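Long-range contacts in uncharacterized peptidase Lmo0363 (Listeria monocytogenes, PDB 3L4E), which probably works as a serine-type peptidase of the S51 (peptidase E) family, though its substrate and biological role remain uncharacterised: residues S23-K28 / L56-E61; V15-E20 / H190-I195; K28-I33 / N80-V85. All coordinates share one frame; numbering follows the deposited sequence. Where two conformers were deposited one is given.

Interaction 1. Residues S23-K28 / L56-E61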
loop_
_atom_site.group_PDB
_atom_site.type_symbol
_atom_site.label_atom_id
_atom_site.label_comp_id
_atom_site.label_asym_id
_atom_site.label_seq_id
_atom_site.Cartn_x
_atom_site.Cartn_y
_atom_site.Cartn_z
ATOM N N SER A 23 -3.797 -17.895 -4.225
ATOM C CA SER A 23 -4.420 -18.728 -5.266
ATOM C C SER A 23 -5.908 -18.456 -5.513
ATOM O O SER A 23 -6.541 -17.689 -4.787
ATOM C CB SER A 23 -4.242 -20.213 -4.943
ATOM O OG SER A 23 -2.895 -20.595 -5.115
ATOM N N ASN A 24 -6.451 -19.116 -6.539
ATOM C CA ASN A 24 -7.876 -19.052 -6.886
ATOM C C ASN A 24 -8.452 -17.644 -6.906
ATOM O O ASN A 24 -9.457 -17.347 -6.257
ATOM C CB ASN A 24 -8.701 -19.954 -5.970
ATOM C CG ASN A 24 -8.246 -21.398 -6.017
ATOM O OD1 ASN A 24 -7.862 -21.968 -4.997
ATOM N ND2 ASN A 24 -8.279 -21.996 -7.207
ATOM N N LEU A 25 -7.814 -16.789 -7.689
ATOM C CA LEU A 25 -8.176 -15.388 -7.752
ATOM C C LEU A 25 -9.423 -15.095 -8.574
ATOM O O LEU A 25 -10.094 -14.098 -8.328
ATOM C CB LEU A 25 -7.009 -14.590 -8.319
ATOM C CG LEU A 25 -5.735 -14.613 -7.480
ATOM C CD1 LEU A 25 -4.606 -13.989 -8.283
ATOM C CD2 LEU A 25 -5.952 -13.883 -6.159
ATOM N N GLN A 26 -9.731 -15.958 -9.542
ATOM C CA GLN A 26 -10.815 -15.694 -10.483
ATOM C C GLN A 26 -12.137 -15.382 -9.791
ATOM O O GLN A 26 -12.640 -16.185 -9.001
ATOM C CB GLN A 26 -11.003 -16.874 -11.443
ATOM C CG GLN A 26 -12.103 -16.661 -12.474
ATOM C CD GLN A 26 -11.701 -15.685 -13.566
ATOM O OE1 GLN A 26 -10.533 -15.618 -13.952
ATOM N NE2 GLN A 26 -12.670 -14.931 -14.079
ATOM N N GLY A 27 -12.696 -14.216 -10.101
ATOM C CA GLY A 27 -13.987 -13.820 -9.570
ATOM C C GLY A 27 -13.955 -13.141 -8.213
ATOM O O GLY A 27 -14.987 -12.658 -7.744
ATOM N N LYS A 28 -12.790 -13.108 -7.569
ATOM C CA LYS A 28 -12.691 -12.431 -6.283
ATOM C C LYS A 28 -12.663 -10.932 -6.505
ATOM O O LYS A 28 -12.291 -10.470 -7.581
ATOM C CB LYS A 28 -11.477 -12.913 -5.491
ATOM C CG LYS A 28 -11.580 -14.376 -5.103
ATOM C CD LYS A 28 -10.622 -14.738 -3.990
ATOM C CE LYS A 28 -11.009 -16.054 -3.347
ATOM N NZ LYS A 28 -10.201 -16.314 -2.124
ATOM N N LEU A 56 -5.804 -10.974 -13.882
ATOM C CA LEU A 56 -5.788 -12.155 -13.024
ATOM C C LEU A 56 -7.202 -12.670 -12.781
ATOM O O LEU A 56 -7.407 -13.662 -12.078
ATOM C CB LEU A 56 -5.135 -11.825 -11.678
ATOM C CG LEU A 56 -3.685 -11.354 -11.732
ATOM C CD1 LEU A 56 -3.208 -11.106 -10.308
ATOM C CD2 LEU A 56 -2.808 -12.372 -12.465
ATOM N N GLY A 57 -8.181 -11.982 -13.353
ATOM C CA GLY A 57 -9.571 -12.359 -13.182
ATOM C C GLY A 57 -10.226 -11.755 -11.955
ATOM O O GLY A 57 -11.289 -12.211 -11.525
ATOM N N LEU A 58 -9.586 -10.741 -11.381
ATOM C CA LEU A 58 -10.146 -10.040 -10.229
ATOM C C LEU A 58 -11.140 -8.969 -10.667
ATOM O O LEU A 58 -10.985 -8.359 -11.730
ATOM C CB LEU A 58 -9.029 -9.412 -9.390
ATOM C CG LEU A 58 -8.125 -10.432 -8.706
ATOM C CD1 LEU A 58 -6.811 -9.792 -8.263
ATOM C CD2 LEU A 58 -8.848 -11.075 -7.536
ATOM N N LEU A 59 -12.165 -8.753 -9.846
ATOM C CA LEU A 59 -13.134 -7.688 -10.077
ATOM C C LEU A 59 -12.722 -6.494 -9.236
ATOM O O LEU A 59 -12.700 -6.568 -8.001
ATOM C CB LEU A 59 -14.531 -8.139 -9.676
ATOM C CG LEU A 59 -15.142 -9.178 -10.602
ATOM C CD1 LEU A 59 -16.396 -9.768 -9.977
ATOM C CD2 LEU A 59 -15.449 -8.539 -11.950
ATOM N N VAL A 60 -12.370 -5.403 -9.904
ATOM C CA VAL A 60 -11.820 -4.237 -9.227
ATOM C C VAL A 60 -12.895 -3.184 -8.979
ATOM O O VAL A 60 -13.562 -2.735 -9.913
ATOM C CB VAL A 60 -10.680 -3.610 -10.045
ATOM C CG1 VAL A 60 -10.095 -2.416 -9.307
ATOM C CG2 VAL A 60 -9.607 -4.648 -10.330
ATOM N N GLU A 61 -13.046 -2.788 -7.721
ATOM C CA GLU A 61 -14.015 -1.771 -7.331
ATOM C C GLU A 61 -13.327 -0.579 -6.670
ATOM O O GLU A 61 -12.778 -0.699 -5.573
ATOM C CB GLU A 61 -15.048 -2.368 -6.380
ATOM C CG GLU A 61 -15.900 -3.454 -7.021
ATOM C CD GLU A 61 -16.967 -3.991 -6.093
ATOM O OE1 GLU A 61 -17.192 -3.380 -5.026
ATOM O OE2 GLU A 61 -17.584 -5.021 -6.434
#

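Interaction 2. Residues V15-E20 / H190-I195. With SO4 (sulfate ion), chain B.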
loop_
_atom_site.group_PDB
_atom_site.type_symbol
_atom_site.label_atom_id
_atom_site.label_comp_id
_atom_site.label_asym_id
_atom_site.label_seq_id
_atom_site.Cartn_x
_atom_site.Cartn_y
_atom_site.Cartn_z
ATOM N N VAL A 15 3.690 -9.125 -10.471
ATOM C CA VAL A 15 2.456 -9.893 -10.588
ATOM C C VAL A 15 2.649 -11.394 -10.315
ATOM O O VAL A 15 1.861 -11.985 -9.571
ATOM C CB VAL A 15 1.745 -9.640 -11.931
ATOM C CG1 VAL A 15 0.517 -10.540 -12.072
ATOM C CG2 VAL A 15 1.369 -8.163 -12.044
ATOM N N PRO A 16 3.700 -12.013 -10.885
ATOM C CA PRO A 16 3.880 -13.444 -10.594
ATOM C C PRO A 16 4.143 -13.743 -9.115
ATOM O O PRO A 16 3.781 -14.816 -8.655
ATOM C CB PRO A 16 5.099 -13.836 -11.445
ATOM C CG PRO A 16 5.120 -12.837 -12.555
ATOM C CD PRO A 16 4.628 -11.545 -11.928
ATOM N N LEU A 17 4.766 -12.825 -8.383
ATOM C CA LEU A 17 4.949 -13.049 -6.953
ATOM C C LEU A 17 3.604 -13.014 -6.249
ATOM O O LEU A 17 3.372 -13.764 -5.301
ATOM C CB LEU A 17 5.906 -12.022 -6.341
ATOM C CG LEU A 17 7.311 -12.022 -6.952
ATOM C CD1 LEU A 17 8.213 -11.055 -6.193
ATOM C CD2 LEU A 17 7.924 -13.427 -6.970
ATOM N N PHE A 18 2.709 -12.147 -6.720
ATOM C CA PHE A 18 1.369 -12.114 -6.151
ATOM C C PHE A 18 0.596 -13.416 -6.388
ATOM O O PHE A 18 -0.062 -13.925 -5.473
ATOM C CB PHE A 18 0.539 -10.922 -6.641
ATOM C CG PHE A 18 -0.807 -10.843 -5.985
ATOM C CD1 PHE A 18 -0.918 -10.453 -4.653
ATOM C CD2 PHE A 18 -1.955 -11.195 -6.679
ATOM C CE1 PHE A 18 -2.147 -10.410 -4.033
ATOM C CE2 PHE A 18 -3.178 -11.150 -6.071
ATOM C CZ PHE A 18 -3.282 -10.754 -4.740
ATOM N N THR A 19 0.660 -13.954 -7.606
ATOM C CA THR A 19 -0.033 -15.206 -7.886
ATOM C C THR A 19 0.601 -16.390 -7.150
ATOM O O THR A 19 -0.075 -17.362 -6.857
ATOM C CB THR A 19 -0.132 -15.504 -9.397
ATOM O OG1 THR A 19 1.182 -15.611 -9.955
ATOM C CG2 THR A 19 -0.880 -14.394 -10.110
ATOM N N GLU A 20 1.896 -16.306 -6.855
ATOM C CA GLU A 20 2.520 -17.272 -5.954
ATOM C C GLU A 20 1.961 -17.114 -4.538
ATOM O O GLU A 20 1.695 -18.090 -3.856
ATOM C CB GLU A 20 4.047 -17.104 -5.943
ATOM C CG GLU A 20 4.767 -18.011 -4.966
ATOM C CD GLU A 20 6.259 -17.730 -4.897
ATOM O OE1 GLU A 20 6.808 -17.168 -5.870
ATOM O OE2 GLU A 20 6.883 -18.080 -3.874
ATOM N N HIS A 190 11.437 -4.915 -8.065
ATOM C CA HIS A 190 11.074 -6.297 -8.381
ATOM C C HIS A 190 11.079 -7.220 -7.167
ATOM O O HIS A 190 11.140 -8.441 -7.303
ATOM C CB HIS A 190 11.940 -6.833 -9.518
ATOM C CG HIS A 190 11.709 -6.125 -10.815
ATOM N ND1 HIS A 190 12.332 -4.939 -11.137
ATOM C CD2 HIS A 190 10.895 -6.417 -11.857
ATOM C CE1 HIS A 190 11.930 -4.542 -12.331
ATOM N NE2 HIS A 190 11.062 -5.424 -12.791
ATOM N N GLU A 191 10.990 -6.624 -5.980
ATOM C CA GLU A 191 10.837 -7.378 -4.738
ATOM C C GLU A 191 9.443 -7.178 -4.153
ATOM O O GLU A 191 8.828 -6.125 -4.319
ATOM C CB GLU A 191 11.881 -6.941 -3.695
ATOM C CG GLU A 191 13.271 -7.565 -3.865
ATOM C CD GLU A 191 14.284 -7.023 -2.858
ATOM O OE1 GLU A 191 14.181 -5.829 -2.502
ATOM O OE2 GLU A 191 15.186 -7.781 -2.434
ATOM N N ALA A 192 8.945 -8.198 -3.464
ATOM C CA ALA A 192 7.712 -8.074 -2.703
ATOM C C ALA A 192 7.946 -8.689 -1.335
ATOM O O ALA A 192 8.843 -9.523 -1.173
ATOM C CB ALA A 192 6.559 -8.758 -3.423
ATOM N N ILE A 193 7.165 -8.260 -0.350
ATOM C CA ILE A 193 7.220 -8.857 0.982
ATOM C C ILE A 193 5.918 -9.616 1.218
ATOM O O ILE A 193 4.823 -9.025 1.147
ATOM C CB ILE A 193 7.408 -7.808 2.108
ATOM C CG1 ILE A 193 8.511 -6.802 1.749
ATOM C CG2 ILE A 193 7.726 -8.513 3.427
ATOM C CD1 ILE A 193 8.591 -5.619 2.702
ATOM N N PHE A 194 6.051 -10.921 1.456
ATOM C CA PHE A 194 4.935 -11.803 1.766
ATOM C C PHE A 194 4.785 -11.818 3.277
ATOM O O PHE A 194 5.725 -12.197 3.994
ATOM C CB PHE A 194 5.244 -13.252 1.364
ATOM C CG PHE A 194 5.324 -13.513 -0.125
ATOM C CD1 PHE A 194 5.335 -12.496 -1.058
ATOM C CD2 PHE A 194 5.418 -14.824 -0.578
ATOM C CE1 PHE A 194 5.418 -12.787 -2.417
ATOM C CE2 PHE A 194 5.501 -15.110 -1.923
ATOM C CZ PHE A 194 5.498 -14.088 -2.841
ATOM N N ILE A 195 3.615 -11.433 3.765
ATOM C CA ILE A 195 3.360 -11.464 5.200
ATOM C C ILE A 195 2.121 -12.289 5.529
ATOM O O ILE A 195 1.008 -11.965 5.108
ATOM C CB ILE A 195 3.235 -10.044 5.787
ATOM C CG1 ILE A 195 4.555 -9.296 5.603
ATOM C CG2 ILE A 195 2.858 -10.118 7.267
ATOM C CD1 ILE A 195 4.450 -7.797 5.661
HETATM S S SO4 B . 15.320 -4.652 -9.046
HETATM O O1 SO4 B . 14.143 -3.870 -9.419
HETATM O O2 SO4 B . 15.805 -5.384 -10.216
HETATM O O3 SO4 B . 16.361 -3.771 -8.532
HETATM O O4 SO4 B . 14.950 -5.612 -8.009
#

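Interaction 3. Residues K28-I33 / N80-V85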
loop_
_atom_site.group_PDB
_atom_site.type_symbol
_atom_site.label_atom_id
_atom_site.label_comp_id
_atom_site.label_asym_id
_atom_site.label_seq_id
_atom_site.Cartn_x
_atom_site.Cartn_y
_atom_site.Cartn_z
ATOM N N LYS A 28 -12.790 -13.108 -7.569
ATOM C CA LYS A 28 -12.691 -12.431 -6.283
ATOM C C LYS A 28 -12.663 -10.932 -6.505
ATOM O O LYS A 28 -12.291 -10.470 -7.581
ATOM C CB LYS A 28 -11.477 -12.913 -5.491
ATOM C CG LYS A 28 -11.580 -14.376 -5.103
ATOM C CD LYS A 28 -10.622 -14.738 -3.990
ATOM C CE LYS A 28 -11.009 -16.054 -3.347
ATOM N NZ LYS A 28 -10.201 -16.314 -2.124
ATOM N N THR A 29 -13.061 -10.177 -5.486
ATOM C CA THR A 29 -13.241 -8.740 -5.620
ATOM C C THR A 29 -12.212 -7.951 -4.822
ATOM O O THR A 29 -11.759 -8.389 -3.766
ATOM C CB THR A 29 -14.631 -8.328 -5.139
ATOM O OG1 THR A 29 -14.845 -8.856 -3.823
ATOM C CG2 THR A 29 -15.690 -8.882 -6.075
ATOM N N VAL A 30 -11.860 -6.777 -5.333
ATOM C CA VAL A 30 -10.824 -5.949 -4.721
ATOM C C VAL A 30 -11.356 -4.541 -4.480
ATOM O O VAL A 30 -11.871 -3.919 -5.401
ATOM C CB VAL A 30 -9.599 -5.843 -5.659
ATOM C CG1 VAL A 30 -8.500 -4.971 -5.052
ATOM C CG2 VAL A 30 -9.067 -7.224 -5.996
ATOM N N THR A 31 -11.239 -4.050 -3.246
ATOM C CA THR A 31 -11.422 -2.632 -2.966
ATOM C C THR A 31 -10.115 -1.945 -3.338
ATOM O O THR A 31 -9.090 -2.158 -2.685
ATOM C CB THR A 31 -11.733 -2.363 -1.477
ATOM O OG1 THR A 31 -12.971 -2.987 -1.127
ATOM C CG2 THR A 31 -11.855 -0.874 -1.219
ATOM N N PHE A 32 -10.163 -1.136 -4.391
ATOM C CA PHE A 32 -8.981 -0.536 -5.013
ATOM C C PHE A 32 -8.960 0.940 -4.637
ATOM O O PHE A 32 -9.836 1.697 -5.055
ATOM C CB PHE A 32 -9.113 -0.727 -6.537
ATOM C CG PHE A 32 -7.963 -0.217 -7.355
ATOM C CD1 PHE A 32 -6.860 -1.020 -7.600
ATOM C CD2 PHE A 32 -8.021 1.041 -7.952
ATOM C CE1 PHE A 32 -5.806 -0.566 -8.402
ATOM C CE2 PHE A 32 -6.972 1.506 -8.741
ATOM C CZ PHE A 32 -5.864 0.699 -8.970
ATOM N N ILE A 33 -7.972 1.331 -3.831
ATOM C CA ILE A 33 -7.887 2.685 -3.276
ATOM C C ILE A 33 -6.745 3.477 -3.921
ATOM O O ILE A 33 -5.580 3.230 -3.630
ATOM C CB ILE A 33 -7.684 2.630 -1.746
ATOM C CG1 ILE A 33 -8.868 1.912 -1.081
ATOM C CG2 ILE A 33 -7.497 4.041 -1.176
ATOM C CD1 ILE A 33 -8.614 1.547 0.373
ATOM N N ASN A 80 -15.796 -6.602 -0.100
ATOM C CA ASN A 80 -14.832 -7.169 -1.036
ATOM C C ASN A 80 -13.747 -8.013 -0.376
ATOM O O ASN A 80 -13.430 -7.839 0.805
ATOM C CB ASN A 80 -14.247 -6.075 -1.928
ATOM C CG ASN A 80 -15.326 -5.347 -2.722
ATOM O OD1 ASN A 80 -16.268 -5.966 -3.221
ATOM N ND2 ASN A 80 -15.204 -4.034 -2.827
ATOM N N ASP A 81 -13.194 -8.935 -1.154
ATOM C CA ASP A 81 -12.269 -9.933 -0.644
ATOM C C ASP A 81 -10.918 -9.359 -0.257
ATOM O O ASP A 81 -10.339 -9.756 0.759
ATOM C CB ASP A 81 -12.081 -11.031 -1.684
ATOM C CG ASP A 81 -13.376 -11.749 -2.002
ATOM O OD1 ASP A 81 -13.984 -12.303 -1.069
ATOM O OD2 ASP A 81 -13.790 -11.748 -3.175
ATOM N N PHE A 82 -10.418 -8.430 -1.070
ATOM C CA PHE A 82 -9.079 -7.874 -0.882
ATOM C C PHE A 82 -9.134 -6.366 -0.772
ATOM O O PHE A 82 -10.096 -5.745 -1.216
ATOM C CB PHE A 82 -8.167 -8.221 -2.064
ATOM C CG PHE A 82 -8.083 -9.692 -2.370
ATOM C CD1 PHE A 82 -8.205 -10.638 -1.370
ATOM C CD2 PHE A 82 -7.862 -10.124 -3.665
ATOM C CE1 PHE A 82 -8.121 -11.982 -1.661
ATOM C CE2 PHE A 82 -7.775 -11.470 -3.960
ATOM C CZ PHE A 82 -7.906 -12.399 -2.959
ATOM N N ILE A 83 -8.093 -5.787 -0.174
ATOM C CA ILE A 83 -7.910 -4.340 -0.143
ATOM C C ILE A 83 -6.603 -4.034 -0.871
ATOM O O ILE A 83 -5.586 -4.653 -0.585
ATOM C CB ILE A 83 -7.823 -3.813 1.316
ATOM C CG1 ILE A 83 -9.092 -4.170 2.101
ATOM C CG2 ILE A 83 -7.592 -2.293 1.339
ATOM C CD1 ILE A 83 -8.930 -4.068 3.616
ATOM N N TYR A 84 -6.631 -3.100 -1.820
ATOM C CA TYR A 84 -5.434 -2.740 -2.582
ATOM C C TYR A 84 -5.261 -1.233 -2.515
ATOM O O TYR A 84 -6.185 -0.486 -2.829
ATOM C CB TYR A 84 -5.614 -3.166 -4.038
ATOM C CG TYR A 84 -4.476 -2.854 -4.993
ATOM C CD1 TYR A 84 -4.219 -1.542 -5.406
ATOM C CD2 TYR A 84 -3.698 -3.880 -5.530
ATOM C CE1 TYR A 84 -3.202 -1.260 -6.314
ATOM C CE2 TYR A 84 -2.679 -3.614 -6.427
ATOM C CZ TYR A 84 -2.435 -2.305 -6.818
ATOM O OH TYR A 84 -1.422 -2.055 -7.719
ATOM N N VAL A 85 -4.070 -0.793 -2.123
ATOM C CA VAL A 85 -3.779 0.631 -2.003
ATOM C C VAL A 85 -2.648 0.995 -2.957
ATOM O O VAL A 85 -1.532 0.481 -2.827
ATOM C CB VAL A 85 -3.418 1.003 -0.553
ATOM C CG1 VAL A 85 -3.048 2.494 -0.443
ATOM C CG2 VAL A 85 -4.578 0.659 0.381
HETATM O O HOH W 1 -12.332 -4.766 0.826
#

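Interaction 1. Residues S23-K28 / L56-E61
A type II beta turn running from Leu25 to Lys28 docks on the Schellman motif at Gly57, where helix 44-55 ends, and from there the chain enters the edge strand of the main sheet. Two backbone bonds join the segments. Gly27 N donates to Gly57 O at 2.8 Å, arriving tilted out of the carbonyl plane, and Leu59 N reaches Lys28 O at 2.8 Å along an almost straight line (174° at the hydrogen), in the carbonyl plane. Both glycines take positive phi; at Gly57, where a side chain would point at the 23-28 segment, its absence lets the beta turn come close, while Gly27's positive phi belongs to the type II turn itself. That turn is closed by its own bond from Lys28 N to Leu25 O, and the CD2 methyl of Leu58 lies by that closure, 3.4 Å from Leu25 O and 3.5 Å from Lys28 O. On the inner side, Leu25 and Leu56 run side by side in the same direction, their CD1 methyls 3.8 Å apart. Gln26 bends about its CB-CG bond (chi2 74°), curling OE1 back toward Gly57 CA, tentatively, as two conformers were modelled. Beneath the turns, Leu25 and Leu56 rest on Phe18 of helix 15-21, Leu58 touches Leu53 of helix 44-55 and Phe82 of strand 82-85, and the pairing begun at Leu59 carries on between strands 29-33 and 59-62.

Interaction 2. Residues V15-E20 / H190-I195
Leu17 and Phe194 lead a helix-on-sheet packing contact, in which helix 15-21 lies over strand 191-196, next to the edge strand 199-204 of the main sheet. The short axes run almost parallel, 18° apart and 8.9 Å at closest approach, and no hydrogen bond crosses between them: side chains fill the gap. Phe194 has its CG beside the backbone N (chi1 -69°), a choice that swings the ring over to the helix. There CE1 touches Leu17 CB at 4.0 Å, while CZ comes within 3.3 Å of Leu17 O, approached obliquely. One turn on, Glu20 stretches out nearly straight and sets OE2 at the ring's edge, 3.8 Å from CE2. OE2 lies near the ring plane and so meets the C-H rim, a weakly polar contact, with the carboxylate plane turned almost perpendicular to the ring. Toward the start of the strand the contact passes to Leu17 CD1, which sits 4.0 Å from Ala192 CB. This helix forms part of a beta-alpha-beta crossover from strand 4-8 to strand 29-33, two parallel strands that are not sheet neighbours; strand 191-196 lies beside strand 4-8 but runs antiparallel to it, which is why helix and strand share a direction here. Phe18, on the other side of the helix, meets Phe6 and Phe11 edge-to-face. Just before the strand, His190 holds a sulfate ion, probably from the crystallisation liquor: ND1 donates in the ring plane to O1 at 2.7 Å, nearly straight at 170°, and the backbone N adds a weak bond to the same oxygen at 3.2 Å. Ser188, Asn164 and Arg204 also bind the sulfate, and the side chain of His161, assigned by similarity to the charge relay, is about 9 Å from that of His190.

Interaction 3. Residues K28-I33 / N80-V85
Tyr84, Phe82 and Thr29 bury more surface than their neighbours where strands 29-33 and 82-85 pair in parallel inside the mixed sheet of this alpha/beta fold. Tyr84 works through backbone and ring together. Its N donates to Thr31 O at 2.8 Å and its O receives Ile33 N at 2.7 Å, nearly along the C=O axis. Its ring, with CG anti to the backbone N as in Phe32, lies beside the Phe32 ring; the planes are only 20° apart but the rings are slid past each other and barely overlap, meeting along their CD1-CE1 sides, closest at CE1 to CE1, 3.4 Å. Phe11 stands edge-to-face to Tyr84.

Phe82 takes the next rung back, its N bonded to Thr29 O and its O to Thr31 N. The ring sits by Val30 CG2, while the aliphatic chain of Lys28 reaches it obliquely, CD to CZ 3.7 Å.

Thr29, at the start of strand 29-33, is tied to the loop after helix 70-79. Its N donates to the anti lone pair of Asp81 OD2 (2.9 Å). Its hydroxyl, turned between the backbone N and the carbonyl carbon (chi1 52°), accepts Asp81 N at 3.1 Å, so Asp81 is gripped at both backbone and side chain. On the sheet face bearing Thr31, Ile33, Ile83 and Val85, Ile33 CD1 rests against the CG2 methyls of both Ile83 and Val85. Asn80 reaches in from the loop: its ND2, which also bonds Glu61, donates in the amide plane to Thr31 OG1 at 3.0 Å, and a water sits 2.7 Å from that same hydroxyl oxygen.

All three contacts reach one sheet. Interaction 3 is buried strand pairing within it, a ladder of backbone bonds joined at its start by the Asn80 and Asp81 side chains. Interaction 1, partly buried, shares Lys28 with it and carries the pairing to the edge strand: Leu59 O and Glu61 N meet Val30 N and O, and Leu25 packs on Phe82. Interaction 2 is buried too, yet is mostly apolar helix-on-strand packing with no hydrogen bond across, Glu20 at the rim and a sulfate bound at the His190 end. Its helix still touches interaction 1, where Leu56 meets Val15 and Thr19, whereas interactions 2 and 3 come no nearer than about 5 Å. Along the chain, both others nest inside the loop that interaction 2 closes.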